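Local coordinates for protein SMG-7 (Caenorhabditis elegans, PDB 3ZHE) that forms with SMG5 a heterodimer whose arrangement of 14-3-3-like domains is required for efficient nonsense-mediated mRNA decay, at residues N160-A165 with H192-F197; N168-I173 with V184-R189. One frame throughout, in Å; residues are numbered along the deposited sequence.

Interaction 1: residues N160-A165 with H192-F197; sequences NPADGA and HATMEF
A162 meets T194 and M195 where two connecting loops run alongside each other. M195 N lies 2.9 Å from A162 O, and CB and CG of M195 pass beside that oxygen, before the rest of the bent methionine chain leads away past D163. T194 comes in beside it, its CB 3.7 Å from A162 CB, while OG1 makes a weak bond to the carbonyl of Y364 in a later loop.

The apolar part is small and close to the backbone. G164 has no side chain here, and A193 rests its CB against G164 CA at 3.5 Å, methyl group on backbone. Farther along, F197 holds CG anti to its backbone N (chi1 -168°), which brings the ring down beside the first turn of helix 164-176; CD1 lies 4.1 Å from A165 CB.

Within 160-165 the loop is shaped by N160 and D163. N160 OD1 accepts from A162 N in an Asx turn at 3.1 Å, with the donor above the carbonyl plane, inside a type I turn from N160 to D163. D163 is the N-cap of helix 164-176, its OD1 taking a weak bond from A165 N. With no charged pair between the segments, the contact relies on backbone packing, the alanine methyl groups and the larger M195 and F197 side chains, and its character is largely apolar.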
ATOM      1  N   ASN B 160     -13.030  -7.725  -3.608  1.00 85.59           N
ATOM      2  CA  ASN B 160     -13.860  -8.906  -3.812  1.00 85.99           C
ATOM      3  C   ASN B 160     -15.216  -8.779  -3.124  1.00 89.05           C
ATOM      4  O   ASN B 160     -15.339  -9.055  -1.932  1.00 92.83           O
ATOM      5  CB  ASN B 160     -13.139 -10.164  -3.327  1.00 82.78           C
ATOM      6  CG  ASN B 160     -13.967 -11.420  -3.508  1.00 85.61           C
ATOM      7  OD1 ASN B 160     -14.815 -11.497  -4.397  1.00 92.08           O
ATOM      8  ND2 ASN B 160     -13.726 -12.415  -2.661  1.00 78.49           N
ATOM      9  N   PRO B 161     -16.237  -8.349  -3.880  1.00 90.04           N
ATOM     10  CA  PRO B 161     -17.605  -8.199  -3.371  1.00 87.78           C
ATOM     11  C   PRO B 161     -18.300  -9.545  -3.218  1.00 89.70           C
ATOM     12  O   PRO B 161     -19.358  -9.623  -2.596  1.00 95.74           O
ATOM     13  CB  PRO B 161     -18.306  -7.388  -4.471  1.00 86.01           C
ATOM     14  CG  PRO B 161     -17.204  -6.861  -5.360  1.00 87.88           C
ATOM     15  CD  PRO B 161     -16.112  -7.869  -5.265  1.00 89.18           C
ATOM     16  N   ALA B 162     -17.706 -10.594  -3.778  1.00 84.50           N
ATOM     17  CA  ALA B 162     -18.339 -11.908  -3.794  1.00 86.24           C
ATOM     18  C   ALA B 162     -18.288 -12.624  -2.444  1.00 88.92           C
ATOM     19  O   ALA B 162     -18.833 -13.717  -2.300  1.00 82.82           O
ATOM     20  CB  ALA B 162     -17.731 -12.778  -4.887  1.00 84.14           C
ATOM     21  N   ASP B 163     -17.640 -12.007  -1.461  1.00 91.61           N
ATOM     22  CA  ASP B 163     -17.573 -12.574  -0.117  1.00 85.85           C
ATOM     23  C   ASP B 163     -18.541 -11.844   0.810  1.00 85.68           C
ATOM     24  O   ASP B 163     -18.305 -10.696   1.189  1.00 85.89           O
ATOM     25  CB  ASP B 163     -16.145 -12.488   0.432  1.00 93.87           C
ATOM     26  CG  ASP B 163     -15.895 -13.461   1.572  1.00 99.05           C
ATOM     27  OD1 ASP B 163     -16.872 -13.878   2.230  1.00103.28           O
ATOM     28  OD2 ASP B 163     -14.718 -13.810   1.809  1.00 95.56           O
ATOM     29  N   GLY B 164     -19.627 -12.521   1.175  1.00 85.35           N
ATOM     30  CA  GLY B 164     -20.672 -11.933   1.997  1.00 80.20           C
ATOM     31  C   GLY B 164     -20.222 -11.474   3.371  1.00 75.76           C
ATOM     32  O   GLY B 164     -20.840 -10.587   3.973  1.00 75.44           O
ATOM     33  N   ALA B 165     -19.149 -12.081   3.865  1.00 87.20           N
ATOM     34  CA  ALA B 165     -18.579 -11.722   5.159  1.00 92.47           C
ATOM     35  C   ALA B 165     -18.295 -10.228   5.236  1.00 97.59           C
ATOM     36  O   ALA B 165     -18.626  -9.580   6.226  1.00 94.44           O
ATOM     37  CB  ALA B 165     -17.310 -12.516   5.417  1.00 95.80           C
ATOM     38  N   HIS B 192     -27.339 -12.351   0.659  1.00 87.90           N
ATOM     39  CA  HIS B 192     -27.524 -12.804  -0.716  1.00 85.68           C
ATOM     40  C   HIS B 192     -26.302 -12.627  -1.614  1.00 81.30           C
ATOM     41  O   HIS B 192     -26.430 -12.566  -2.838  1.00 74.02           O
ATOM     42  CB  HIS B 192     -28.728 -12.103  -1.340  1.00 84.38           C
ATOM     43  CG  HIS B 192     -30.034 -12.489  -0.723  1.00 86.89           C
ATOM     44  ND1 HIS B 192     -30.664 -13.681  -1.007  1.00 90.41           N
ATOM     45  CD2 HIS B 192     -30.836 -11.839   0.154  1.00 89.54           C
ATOM     46  CE1 HIS B 192     -31.795 -13.751  -0.329  1.00 94.88           C
ATOM     47  NE2 HIS B 192     -31.922 -12.647   0.384  1.00 93.92           N
ATOM     48  N   ALA B 193     -25.120 -12.553  -1.011  1.00 80.25           N
ATOM     49  CA  ALA B 193     -23.890 -12.417  -1.783  1.00 76.07           C
ATOM     50  C   ALA B 193     -23.569 -13.710  -2.523  1.00 77.54           C
ATOM     51  O   ALA B 193     -24.314 -14.683  -2.436  1.00 81.10           O
ATOM     52  CB  ALA B 193     -22.742 -12.021  -0.883  1.00 72.45           C
ATOM     53  N   THR B 194     -22.456 -13.718  -3.250  1.00 82.03           N
ATOM     54  CA  THR B 194     -22.070 -14.889  -4.027  1.00 86.61           C
ATOM     55  C   THR B 194     -21.561 -16.002  -3.111  1.00 94.30           C
ATOM     56  O   THR B 194     -21.664 -17.184  -3.439  1.00 97.95           O
ATOM     57  CB  THR B 194     -21.012 -14.544  -5.096  1.00 87.40           C
ATOM     58  OG1 THR B 194     -21.411 -13.362  -5.800  1.00 83.86           O
ATOM     59  CG2 THR B 194     -20.861 -15.690  -6.088  1.00 88.70           C
ATOM     60  N   MET B 195     -21.023 -15.620  -1.956  1.00101.22           N
ATOM     61  CA  MET B 195     -20.564 -16.597  -0.971  1.00105.55           C
ATOM     62  C   MET B 195     -21.667 -16.955   0.020  1.00114.94           C
ATOM     63  O   MET B 195     -21.643 -18.030   0.623  1.00126.52           O
ATOM     64  CB  MET B 195     -19.333 -16.085  -0.218  1.00108.15           C
ATOM     65  CG  MET B 195     -18.002 -16.464  -0.855  1.00115.02           C
ATOM     66  SD  MET B 195     -17.810 -18.251  -1.004  1.00197.05           S
ATOM     67  CE  MET B 195     -16.126 -18.374  -1.602  1.00107.90           C
ATOM     68  N   GLU B 196     -22.624 -16.043   0.179  1.00112.43           N
ATOM     69  CA  GLU B 196     -23.744 -16.203   1.107  1.00109.48           C
ATOM     70  C   GLU B 196     -23.317 -16.405   2.561  1.00108.66           C
ATOM     71  O   GLU B 196     -22.945 -17.506   2.968  1.00112.70           O
ATOM     72  CB  GLU B 196     -24.675 -17.332   0.654  1.00112.41           C
ATOM     73  CG  GLU B 196     -25.133 -17.192  -0.785  1.00116.47           C
ATOM     74  CD  GLU B 196     -26.184 -18.211  -1.178  1.00121.00           C
ATOM     75  OE1 GLU B 196     -26.426 -19.161  -0.403  1.00125.65           O
ATOM     76  OE2 GLU B 196     -26.773 -18.057  -2.268  1.00114.77           O
ATOM     77  N   PHE B 197     -23.386 -15.325   3.332  1.00105.14           N
ATOM     78  CA  PHE B 197     -23.065 -15.342   4.754  1.00 76.90           C
ATOM     79  C   PHE B 197     -24.361 -15.421   5.554  1.00 96.27           C
ATOM     80  O   PHE B 197     -24.971 -14.394   5.855  1.00 93.20           O
ATOM     81  CB  PHE B 197     -22.290 -14.075   5.123  1.00 76.73           C
ATOM     82  CG  PHE B 197     -21.671 -14.113   6.489  1.00 78.13           C
ATOM     83  CD1 PHE B 197     -20.465 -14.760   6.699  1.00 93.94           C
ATOM     84  CD2 PHE B 197     -22.285 -13.487   7.559  1.00 94.89           C
ATOM     85  CE1 PHE B 197     -19.889 -14.793   7.955  1.00 95.03           C
ATOM     86  CE2 PHE B 197     -21.714 -13.514   8.816  1.00 93.50           C
ATOM     87  CZ  PHE B 197     -20.514 -14.168   9.015  1.00 94.92           C
TER

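Interaction 2: residues N168-I173 with V184-R189; sequences NQLGLI and VYFHTR
F186 lays its ring against L170 of the neighbouring helix, with L170 CB over the centre of one face, 3.8 Å from the ring centroid. The contact is a CH-pi one. On the opposite face Y185 CD2 sits toward the rim, so the ring is sandwiched. F186 CB also presses on the backbone at G171, 3.5 Å from G171 CA.

A second ring, H187, uses its face and its edge for different jobs. G171 CA lies over the face, 4.2 Å from the H187 centroid. The two helices, antiparallel at 164° with axes 7.4 Å apart, form a tight helical hairpin of the kind that TPR-like folds stack in series; helix 146-159 backs L170, and helix 200-209 touches N168 and H187. With an alanine at F186, the L170 methylene would probably lose the aromatic face it rests on, and a gap is likely to open beside G171.

The polar part is slight: H187 ND1 gives a weak, bent bond to N168 OD1 at 3.3 Å. N168 CG stands anti to the backbone N (chi1 -175°), which carries OD1 toward the ring. That oxygen lies near the plane of the imidazole, at its edge, with the amide turned 80° to the ring.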
ATOM      1  N   ASN B 168     -21.360  -8.224   5.645  1.00 91.38           N
ATOM      2  CA  ASN B 168     -21.827  -8.383   7.021  1.00 76.74           C
ATOM      3  C   ASN B 168     -21.067  -7.489   8.001  1.00 88.24           C
ATOM      4  O   ASN B 168     -21.669  -6.836   8.857  1.00 88.46           O
ATOM      5  CB  ASN B 168     -21.740  -9.850   7.455  1.00 83.04           C
ATOM      6  CG  ASN B 168     -22.330 -10.091   8.834  1.00 87.63           C
ATOM      7  OD1 ASN B 168     -23.527 -10.340   8.977  1.00 84.56           O
ATOM      8  ND2 ASN B 168     -21.486 -10.025   9.859  1.00 95.33           N
ATOM      9  N   GLN B 169     -19.743  -7.462   7.867  1.00 88.97           N
ATOM     10  CA  GLN B 169     -18.896  -6.630   8.718  1.00 93.84           C
ATOM     11  C   GLN B 169     -19.222  -5.149   8.527  1.00 95.73           C
ATOM     12  O   GLN B 169     -19.286  -4.386   9.497  1.00 93.91           O
ATOM     13  CB  GLN B 169     -17.416  -6.883   8.418  1.00 97.97           C
ATOM     14  CG  GLN B 169     -16.993  -8.342   8.503  1.00102.52           C
ATOM     15  CD  GLN B 169     -17.210  -8.946   9.874  1.00103.32           C
ATOM     16  OE1 GLN B 169     -17.689 -10.072   9.998  1.00102.89           O
ATOM     17  NE2 GLN B 169     -16.848  -8.202  10.914  1.00102.58           N
ATOM     18  N   LEU B 170     -19.424  -4.754   7.272  1.00 94.31           N
ATOM     19  CA  LEU B 170     -19.864  -3.401   6.947  1.00 90.41           C
ATOM     20  C   LEU B 170     -21.177  -3.097   7.663  1.00 92.09           C
ATOM     21  O   LEU B 170     -21.386  -1.991   8.174  1.00 92.03           O
ATOM     22  CB  LEU B 170     -20.031  -3.245   5.432  1.00 86.21           C
ATOM     23  CG  LEU B 170     -18.752  -3.147   4.594  1.00 93.42           C
ATOM     24  CD1 LEU B 170     -19.029  -3.467   3.132  1.00 77.27           C
ATOM     25  CD2 LEU B 170     -18.141  -1.761   4.726  1.00 80.05           C
ATOM     26  N   GLY B 171     -22.055  -4.096   7.704  1.00 93.68           N
ATOM     27  CA  GLY B 171     -23.304  -3.985   8.434  1.00 94.44           C
ATOM     28  C   GLY B 171     -23.073  -3.738   9.910  1.00 95.14           C
ATOM     29  O   GLY B 171     -23.749  -2.913  10.524  1.00 96.64           O
ATOM     30  N   LEU B 172     -22.109  -4.459  10.478  1.00 94.42           N
ATOM     31  CA  LEU B 172     -21.752  -4.292  11.883  1.00 96.84           C
ATOM     32  C   LEU B 172     -21.277  -2.867  12.155  1.00 96.58           C
ATOM     33  O   LEU B 172     -21.690  -2.241  13.135  1.00 94.03           O
ATOM     34  CB  LEU B 172     -20.671  -5.299  12.289  1.00 98.72           C
ATOM     35  CG  LEU B 172     -21.036  -6.782  12.203  1.00 97.84           C
ATOM     36  CD1 LEU B 172     -19.853  -7.658  12.589  1.00 96.70           C
ATOM     37  CD2 LEU B 172     -22.234  -7.083  13.087  1.00102.01           C
ATOM     38  N   ILE B 173     -20.412  -2.360  11.281  1.00 99.75           N
ATOM     39  CA  ILE B 173     -19.920  -0.989  11.395  1.00 99.21           C
ATOM     40  C   ILE B 173     -21.066   0.021  11.347  1.00 96.95           C
ATOM     41  O   ILE B 173     -21.113   0.958  12.148  1.00 94.43           O
ATOM     42  CB  ILE B 173     -18.893  -0.662  10.290  1.00 98.23           C
ATOM     43  CG1 ILE B 173     -17.591  -1.423  10.539  1.00 93.09           C
ATOM     44  CG2 ILE B 173     -18.612   0.831  10.234  1.00102.64           C
ATOM     45  CD1 ILE B 173     -16.878  -1.016  11.811  1.00 90.50           C
ATOM     46  N   VAL B 184     -29.164  -2.579   7.651  1.00 95.08           N
ATOM     47  CA  VAL B 184     -30.097  -3.517   7.040  1.00 90.34           C
ATOM     48  C   VAL B 184     -29.672  -3.852   5.614  1.00 90.23           C
ATOM     49  O   VAL B 184     -29.614  -5.025   5.233  1.00 85.04           O
ATOM     50  CB  VAL B 184     -31.532  -2.960   7.036  1.00 88.75           C
ATOM     51  CG1 VAL B 184     -32.431  -3.804   6.149  1.00 75.24           C
ATOM     52  CG2 VAL B 184     -32.072  -2.901   8.454  1.00 89.89           C
ATOM     53  N   TYR B 185     -29.360  -2.816   4.839  1.00 93.64           N
ATOM     54  CA  TYR B 185     -28.899  -3.002   3.465  1.00 90.90           C
ATOM     55  C   TYR B 185     -27.669  -3.910   3.377  1.00 88.38           C
ATOM     56  O   TYR B 185     -27.650  -4.884   2.616  1.00 85.03           O
ATOM     57  CB  TYR B 185     -28.610  -1.650   2.811  1.00 87.89           C
ATOM     58  CG  TYR B 185     -27.819  -1.757   1.531  1.00 82.12           C
ATOM     59  CD1 TYR B 185     -28.369  -2.350   0.404  1.00 81.48           C
ATOM     60  CD2 TYR B 185     -26.522  -1.268   1.448  1.00 82.15           C
ATOM     61  CE1 TYR B 185     -27.650  -2.457  -0.769  1.00 82.46           C
ATOM     62  CE2 TYR B 185     -25.795  -1.367   0.279  1.00 85.69           C
ATOM     63  CZ  TYR B 185     -26.365  -1.963  -0.827  1.00 84.35           C
ATOM     64  OH  TYR B 185     -25.649  -2.066  -1.996  1.00 82.51           O
ATOM     65  N   PHE B 186     -26.650  -3.583   4.166  1.00 84.75           N
ATOM     66  CA  PHE B 186     -25.409  -4.352   4.192  1.00 87.19           C
ATOM     67  C   PHE B 186     -25.626  -5.805   4.616  1.00 93.05           C
ATOM     68  O   PHE B 186     -25.097  -6.720   3.986  1.00 99.13           O
ATOM     69  CB  PHE B 186     -24.387  -3.686   5.112  1.00 86.97           C
ATOM     70  CG  PHE B 186     -23.694  -2.501   4.498  1.00 91.11           C
ATOM     71  CD1 PHE B 186     -23.200  -2.562   3.205  1.00 92.01           C
ATOM     72  CD2 PHE B 186     -23.537  -1.325   5.215  1.00 91.08           C
ATOM     73  CE1 PHE B 186     -22.559  -1.471   2.638  1.00 90.84           C
ATOM     74  CE2 PHE B 186     -22.900  -0.231   4.653  1.00 92.12           C
ATOM     75  CZ  PHE B 186     -22.411  -0.306   3.363  1.00 93.58           C
ATOM     76  N   HIS B 187     -26.391  -6.012   5.686  1.00 87.64           N
ATOM     77  CA  HIS B 187     -26.694  -7.362   6.157  1.00 83.37           C
ATOM     78  C   HIS B 187     -27.432  -8.159   5.082  1.00 83.13           C
ATOM     79  O   HIS B 187     -27.215  -9.363   4.926  1.00 81.84           O
ATOM     80  CB  HIS B 187     -27.518  -7.326   7.452  1.00 81.24           C
ATOM     81  CG  HIS B 187     -26.709  -7.051   8.684  1.00 83.03           C
ATOM     82  ND1 HIS B 187     -25.843  -7.974   9.228  1.00 77.03           N
ATOM     83  CD2 HIS B 187     -26.653  -5.963   9.488  1.00 77.34           C
ATOM     84  CE1 HIS B 187     -25.278  -7.462  10.309  1.00 91.00           C
ATOM     85  NE2 HIS B 187     -25.752  -6.243  10.487  1.00 78.53           N
ATOM     86  N   THR B 188     -28.302  -7.480   4.342  1.00 84.28           N
ATOM     87  CA  THR B 188     -29.026  -8.108   3.241  1.00 84.39           C
ATOM     88  C   THR B 188     -28.063  -8.546   2.134  1.00 85.94           C
ATOM     89  O   THR B 188     -28.132  -9.683   1.647  1.00 86.03           O
ATOM     90  CB  THR B 188     -30.097  -7.161   2.661  1.00 82.68           C
ATOM     91  OG1 THR B 188     -31.029  -6.804   3.689  1.00 82.64           O
ATOM     92  CG2 THR B 188     -30.846  -7.831   1.521  1.00 78.62           C
ATOM     93  N   ARG B 189     -27.164  -7.640   1.748  1.00 83.91           N
ATOM     94  CA  ARG B 189     -26.135  -7.949   0.755  1.00 84.96           C
ATOM     95  C   ARG B 189     -25.296  -9.146   1.190  1.00 85.99           C
ATOM     96  O   ARG B 189     -24.946 -10.004   0.376  1.00 82.49           O
ATOM     97  CB  ARG B 189     -25.227  -6.740   0.519  1.00 83.91           C
ATOM     98  CG  ARG B 189     -25.876  -5.605  -0.254  1.00 86.62           C
ATOM     99  CD  ARG B 189     -26.332  -6.060  -1.634  1.00 88.00           C
ATOM    100  NE  ARG B 189     -25.239  -6.605  -2.437  1.00 87.80           N
ATOM    101  CZ  ARG B 189     -24.536  -5.902  -3.319  1.00 82.36           C
ATOM    102  NH1 ARG B 189     -24.805  -4.618  -3.515  1.00 81.74           N
ATOM    103  NH2 ARG B 189     -23.560  -6.482  -4.007  1.00 81.12           N
TER

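From the N terminus, the chain leaves helix 146-159 through the turn at 160-163 and enters helix 164-176, whose first residues already belong to interaction 1. The same helix then supplies 168-173 to interaction 2, and the chain turns back into helix 180-191, where 184-189 closes the shorter loop. Only after that helix ends does 192-197 return to the start of helix 164-176 and close the longer one, so interaction 2 lies wholly within the span of interaction 1. One pairs the middle of the two helices, the other joins the loops at one end of the hairpin. The two meet directly where F197 CE2 packs on N168 CG.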